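Local coordinates for XisI protein-like (PDB 2NLV) that is of unknown function but, as a XisI-like protein, may take part in the site-specific recombination of nitrogen-fixation genes in cyanobacteria, at residues A[58-63]-A[78-83]; A[94-99]-A[105-110]. All coordinates share one frame; numbering follows the deposited sequence.

In the fold
Both contacts reach the same mixed sheet, one at its middle and one at its border. The centre of contact 1 lies about 4 Å from the centre of the chain, and the contact is buried: strand 53-65 meets the start of helix 80-86 through hydrocarbon alone. Contact 2, its centre about 14 Å from the chain centre and partly buried, holds the C-terminal loop against strand 94-96, with a backbone bond, a bridging water and apolar packing round a tyrosine. The helix and the short strand follow each other in the chain, and the two contacts touch where Tyr109 packs on Ala81 and its hydroxyl probably hydrogen-bonds Glu82. Each also reaches the second subunit.

Contact 1 of 2, residues A[58-63]-A[78-83]; sequences CVIHFD and RNPAEE
Phe62 and Ile60 point from the strand toward Pro80 in the first turn of helix 80-86, and these three buried side chains make the whole junction. The closest approach is Phe62 CZ to Pro80 CB, 3.8 Å. With CG beside its backbone N (chi1 -66°), the Phe62 ring reaches outward from the strand and meets the pyrrolidine obliquely. Ile60 touches less tightly, its CD1 lying 4.3 Å from Pro80 CG in one of its two conformers. Tyr19 and Leu15 of helix 2-21, and strand 68-74, also pack on these residues, so the contact belongs to the helix-on-sheet core. Val59 and Ile60 form a classic beta bulge opposite Trp44. On the other side of the strand His61 NE2 donates in its ring plane to Asp63 OD1, near the second subunit, whose Tyr56 bonds His61 ND1. Against the tight apolar patch, the helix start is polar and partly to fully exposed. Asn79 is the N-cap, its OD1 accepting from Glu82 N at 3.1 Å from above the carbonyl plane. One conformer of Arg78 grips Glu83 side-on: Arg78 NE makes a 2.8 Å salt bridge to Glu83 OE2 on the syn side, while NH2 reaches OE1 at a steeper tilt.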
loop_
_atom_site.group_PDB
_atom_site.type_symbol
_atom_site.label_atom_id
_atom_site.label_comp_id
_atom_site.label_asym_id
_atom_site.label_seq_id
_atom_site.Cartn_x
_atom_site.Cartn_y
_atom_site.Cartn_z
ATOM N N CYS A 58 0.617 6.853 3.663
ATOM C CA CYS A 58 1.653 6.384 2.807
ATOM C C CYS A 58 2.629 7.512 2.554
ATOM O O CYS A 58 2.240 8.527 2.009
ATOM C CB CYS A 58 1.082 5.848 1.514
ATOM S SG CYS A 58 2.451 5.232 0.440
ATOM N N VAL A 59 3.872 7.323 2.982
ATOM C CA VAL A 59 4.885 8.348 2.837
ATOM C C VAL A 59 5.472 8.380 1.421
ATOM O O VAL A 59 5.606 9.406 0.847
ATOM C CB VAL A 59 5.988 8.214 3.872
ATOM C CG1 VAL A 59 6.971 9.403 3.736
ATOM C CG2 VAL A 59 5.361 8.101 5.298
ATOM N N ILE A 60 5.833 7.223 0.885
ATOM C CA ILE A 60 6.214 7.087 -0.526
ATOM C C ILE A 60 5.644 5.809 -1.090
ATOM O O ILE A 60 5.525 4.792 -0.414
ATOM C CB ILE A 60 7.728 7.045 -0.762
ATOM C CG1 ILE A 60 8.406 8.287 -0.203
ATOM C CG2 ILE A 60 8.017 6.901 -2.285
ATOM C CD1 ILE A 60 9.897 8.281 -0.351
ATOM N N HIS A 61 5.310 5.884 -2.370
ATOM C CA HIS A 61 4.807 4.718 -3.114
ATOM C C HIS A 61 5.434 4.742 -4.505
ATOM O O HIS A 61 5.344 5.749 -5.215
ATOM C CB HIS A 61 3.297 4.831 -3.195
ATOM C CG HIS A 61 2.575 3.758 -3.956
ATOM N ND1 HIS A 61 1.236 3.550 -3.759
ATOM C CD2 HIS A 61 2.950 2.861 -4.913
ATOM C CE1 HIS A 61 0.806 2.566 -4.537
ATOM N NE2 HIS A 61 1.818 2.138 -5.266
ATOM N N PHE A 62 6.066 3.622 -4.891
ATOM C CA PHE A 62 6.530 3.358 -6.261
ATOM C C PHE A 62 5.836 2.155 -6.843
ATOM O O PHE A 62 5.720 1.138 -6.151
ATOM C CB PHE A 62 7.999 3.041 -6.266
ATOM C CG PHE A 62 8.884 4.154 -5.879
ATOM C CD1 PHE A 62 9.202 5.147 -6.791
ATOM C CD2 PHE A 62 9.540 4.108 -4.662
ATOM C CE1 PHE A 62 10.135 6.161 -6.437
ATOM C CE2 PHE A 62 10.460 5.111 -4.316
ATOM C CZ PHE A 62 10.719 6.095 -5.219
ATOM N N ASP A 63 5.429 2.230 -8.096
ATOM C CA ASP A 63 5.072 1.042 -8.880
ATOM C C ASP A 63 6.111 0.832 -9.962
ATOM O O ASP A 63 6.806 1.753 -10.322
ATOM C CB ASP A 63 3.717 1.182 -9.500
ATOM C CG ASP A 63 2.617 1.390 -8.456
ATOM O OD1 ASP A 63 2.570 0.587 -7.490
ATOM O OD2 ASP A 63 1.823 2.322 -8.647
ATOM N N ARG A 78 12.268 15.277 0.327
ATOM C CA ARG A 78 13.293 14.682 -0.586
ATOM C C ARG A 78 12.702 14.609 -2.030
ATOM O O ARG A 78 11.516 14.816 -2.248
ATOM C CB ARG A 78 13.812 13.263 -0.138
ATOM C CG ARG A 78 15.006 13.224 0.887
ATOM C CD ARG A 78 15.290 11.894 1.581
ATOM N NE ARG A 78 15.890 10.876 0.717
ATOM C CZ ARG A 78 16.229 9.627 1.094
ATOM N NH1 ARG A 78 16.050 9.153 2.348
ATOM N NH2 ARG A 78 16.781 8.827 0.205
ATOM N N ASN A 79 13.587 14.348 -2.979
ATOM C CA ASN A 79 13.274 14.172 -4.401
ATOM C C ASN A 79 13.642 12.769 -4.829
ATOM O O ASN A 79 14.743 12.550 -5.351
ATOM C CB ASN A 79 14.058 15.220 -5.203
ATOM C CG ASN A 79 13.566 15.355 -6.604
ATOM O OD1 ASN A 79 13.189 14.375 -7.244
ATOM N ND2 ASN A 79 13.617 16.591 -7.117
ATOM N N PRO A 80 12.750 11.775 -4.550
ATOM C CA PRO A 80 13.068 10.387 -4.901
ATOM C C PRO A 80 13.326 10.155 -6.350
ATOM O O PRO A 80 14.133 9.302 -6.714
ATOM C CB PRO A 80 11.859 9.602 -4.432
ATOM C CG PRO A 80 10.931 10.569 -3.871
ATOM C CD PRO A 80 11.467 11.938 -3.853
ATOM N N ALA A 81 12.705 10.929 -7.240
ATOM C CA ALA A 81 12.995 10.802 -8.659
ATOM C C ALA A 81 14.450 11.104 -8.982
ATOM O O ALA A 81 15.098 10.315 -9.672
ATOM C CB ALA A 81 12.062 11.644 -9.503
ATOM N N GLU A 82 14.973 12.213 -8.456
ATOM C CA GLU A 82 16.352 12.521 -8.638
ATOM C C GLU A 82 17.285 11.536 -7.999
ATOM O O GLU A 82 18.380 11.287 -8.493
ATOM C CB GLU A 82 16.641 13.936 -8.120
ATOM C CG GLU A 82 16.330 14.996 -9.143
ATOM C CD GLU A 82 16.890 14.729 -10.570
ATOM O OE1 GLU A 82 18.136 14.766 -10.763
ATOM O OE2 GLU A 82 16.082 14.482 -11.523
ATOM N N GLU A 83 16.863 10.946 -6.882
ATOM C CA GLU A 83 17.685 9.954 -6.272
ATOM C C GLU A 83 17.805 8.707 -7.141
ATOM O O GLU A 83 18.880 8.128 -7.301
ATOM C CB GLU A 83 17.158 9.631 -4.864
ATOM C CG GLU A 83 17.337 10.832 -3.964
ATOM C CD GLU A 83 16.579 10.787 -2.685
ATOM O OE1 GLU A 83 15.714 9.906 -2.514
ATOM O OE2 GLU A 83 16.857 11.630 -1.825
#

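Contact 2 of 2, residues A[94-99]-A[105-110]; sequences IVLGLQ and QYTDYG
Gly110 N donates to Ile94 O at 2.7 Å, a short but bent bond (132°) that lays the C-terminal loop beside strand 94-96. A water ties the backbones further on: it accepts from Leu96 N and donates to Gly110 O and Thr107 OG1. That hydroxyl oxygen also takes Tyr109 N at 3.2 Å, an ST turn that fixes the loop just before the tyrosine, and it is bonded to Arg104 O as well. Tyr109 is the main side chain of the contact. Its CG stands beside the backbone N (chi1 -55°), which brings the two sides of the ring to Ile94 and Leu96: Ile94 runs alongside, its CB 4.0 Å from Tyr109 CD1, while Leu96 comes obliquely, its CD1 3.7 Å from Tyr109 CD2. Leu96 CD1 also reaches Thr107 CG2 at 4.2 Å. Toward its hydroxyl end the ring packs on Ala81 of helix 80-86, and the hydroxyl probably bonds Glu82, so one residue joins loop, edge strand and helix. Were Tyr109 an alanine, the loss of the ring would probably open a gap beside Ile94 and Leu96 and leave Glu82 with Arg91 but no hydroxyl partner. Val95 starts away from the loop, yet its CG1 and CG2 each lie 4.0 Å from Gly110 O; its backbone bonds Ile69 and Leu71 of strand 68-74. With one direct hydrogen bond and a shared water between these two segments, the attachment of the loop probably depends largely on the Tyr109 ring.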
loop_
_atom_site.group_PDB
_atom_site.type_symbol
_atom_site.label_atom_id
_atom_site.label_comp_id
_atom_site.label_asym_id
_atom_site.label_seq_id
_atom_site.Cartn_x
_atom_site.Cartn_y
_atom_site.Cartn_z
ATOM N N ILE A 94 11.192 7.030 -15.522
ATOM C CA ILE A 94 10.455 7.451 -14.324
ATOM C C ILE A 94 9.199 8.197 -14.747
ATOM O O ILE A 94 9.278 9.065 -15.616
ATOM C CB ILE A 94 11.361 8.306 -13.438
ATOM C CG1 ILE A 94 12.500 7.440 -12.928
ATOM C CG2 ILE A 94 10.569 8.799 -12.227
ATOM C CD1 ILE A 94 13.682 8.267 -12.389
ATOM N N VAL A 95 8.061 7.826 -14.215
ATOM C CA VAL A 95 6.810 8.514 -14.488
ATOM C C VAL A 95 6.333 9.162 -13.229
ATOM O O VAL A 95 6.186 8.459 -12.188
ATOM C CB VAL A 95 5.751 7.574 -15.098
ATOM C CG1 VAL A 95 4.408 8.333 -15.396
ATOM C CG2 VAL A 95 6.273 6.874 -16.388
ATOM N N LEU A 96 6.038 10.461 -13.257
ATOM C CA LEU A 96 5.499 11.143 -12.102
ATOM C C LEU A 96 4.001 10.951 -12.010
ATOM O O LEU A 96 3.215 11.779 -12.459
ATOM C CB LEU A 96 5.897 12.606 -12.136
ATOM C CG LEU A 96 7.397 12.887 -12.093
ATOM C CD1 LEU A 96 7.602 14.425 -12.026
ATOM C CD2 LEU A 96 8.058 12.226 -10.892
ATOM N N GLY A 97 3.592 9.807 -11.493
ATOM C CA GLY A 97 2.181 9.471 -11.316
ATOM C C GLY A 97 1.481 10.452 -10.402
ATOM O O GLY A 97 0.293 10.733 -10.584
ATOM N N LEU A 98 2.218 11.084 -9.489
ATOM C CA LEU A 98 1.696 12.096 -8.614
ATOM C C LEU A 98 1.516 13.478 -9.274
ATOM O O LEU A 98 1.053 14.405 -8.588
ATOM C CB LEU A 98 2.519 12.156 -7.314
ATOM C CG LEU A 98 3.895 12.781 -7.364
ATOM C CD1 LEU A 98 4.549 12.512 -5.973
ATOM C CD2 LEU A 98 4.851 12.457 -8.531
ATOM N N GLN A 99 1.884 13.631 -10.555
ATOM C CA GLN A 99 1.572 14.793 -11.395
ATOM C C GLN A 99 0.436 14.404 -12.332
ATOM O O GLN A 99 0.243 13.234 -12.665
ATOM C CB GLN A 99 2.789 15.192 -12.209
ATOM C CG GLN A 99 3.895 15.939 -11.438
ATOM C CD GLN A 99 3.413 17.139 -10.630
ATOM O OE1 GLN A 99 2.470 17.852 -11.000
ATOM N NE2 GLN A 99 4.092 17.382 -9.515
ATOM N N GLN A 105 4.534 14.615 -20.052
ATOM C CA GLN A 105 5.426 14.738 -21.216
ATOM C C GLN A 105 6.229 16.018 -21.171
ATOM O O GLN A 105 7.133 16.188 -21.981
ATOM C CB GLN A 105 4.717 14.562 -22.545
ATOM C CG GLN A 105 3.845 15.695 -22.928
ATOM C CD GLN A 105 3.269 15.535 -24.304
ATOM O OE1 GLN A 105 3.999 15.418 -25.316
ATOM N NE2 GLN A 105 1.937 15.582 -24.368
ATOM N N TYR A 106 5.885 16.922 -20.258
ATOM C CA TYR A 106 6.525 18.225 -20.123
ATOM C C TYR A 106 7.343 18.294 -18.826
ATOM O O TYR A 106 7.794 19.370 -18.462
ATOM C CB TYR A 106 5.432 19.334 -20.183
ATOM C CG TYR A 106 4.674 19.239 -21.510
ATOM C CD1 TYR A 106 5.337 19.365 -22.729
ATOM C CD2 TYR A 106 3.324 18.944 -21.546
ATOM C CE1 TYR A 106 4.654 19.296 -23.967
ATOM C CE2 TYR A 106 2.613 18.820 -22.798
ATOM C CZ TYR A 106 3.312 18.991 -23.988
ATOM O OH TYR A 106 2.659 18.861 -25.225
ATOM N N THR A 107 7.477 17.193 -18.118
ATOM C CA THR A 107 8.350 17.084 -16.952
ATOM C C THR A 107 9.760 16.713 -17.390
ATOM O O THR A 107 10.048 16.378 -18.541
ATOM C CB THR A 107 7.813 16.012 -15.944
ATOM O OG1 THR A 107 7.907 14.686 -16.515
ATOM C CG2 THR A 107 6.439 16.345 -15.526
ATOM N N ASP A 108 10.628 16.648 -16.375
ATOM C CA ASP A 108 11.985 16.199 -16.588
ATOM C C ASP A 108 12.099 14.690 -16.803
ATOM O O ASP A 108 13.171 14.176 -17.203
ATOM C CB ASP A 108 12.886 16.663 -15.418
ATOM C CG ASP A 108 13.201 18.147 -15.448
ATOM O OD1 ASP A 108 13.204 18.749 -16.525
ATOM O OD2 ASP A 108 13.478 18.690 -14.350
ATOM N N TYR A 109 11.007 13.966 -16.564
ATOM C CA TYR A 109 11.046 12.507 -16.542
ATOM C C TYR A 109 10.322 11.934 -17.733
ATOM O O TYR A 109 10.568 12.404 -18.853
ATOM C CB TYR A 109 10.532 12.023 -15.194
ATOM C CG TYR A 109 11.333 12.665 -14.104
ATOM C CD1 TYR A 109 12.578 12.121 -13.724
ATOM C CD2 TYR A 109 10.903 13.858 -13.488
ATOM C CE1 TYR A 109 13.344 12.748 -12.761
ATOM C CE2 TYR A 109 11.681 14.469 -12.485
ATOM C CZ TYR A 109 12.892 13.898 -12.162
ATOM O OH TYR A 109 13.735 14.528 -11.227
ATOM N N GLY A 110 9.459 10.930 -17.552
ATOM C CA GLY A 110 8.925 10.168 -18.649
ATOM C C GLY A 110 7.434 10.001 -18.642
ATOM O O GLY A 110 6.734 10.560 -17.800
HETATM O O HOH W 1 6.623 12.102 -15.572
#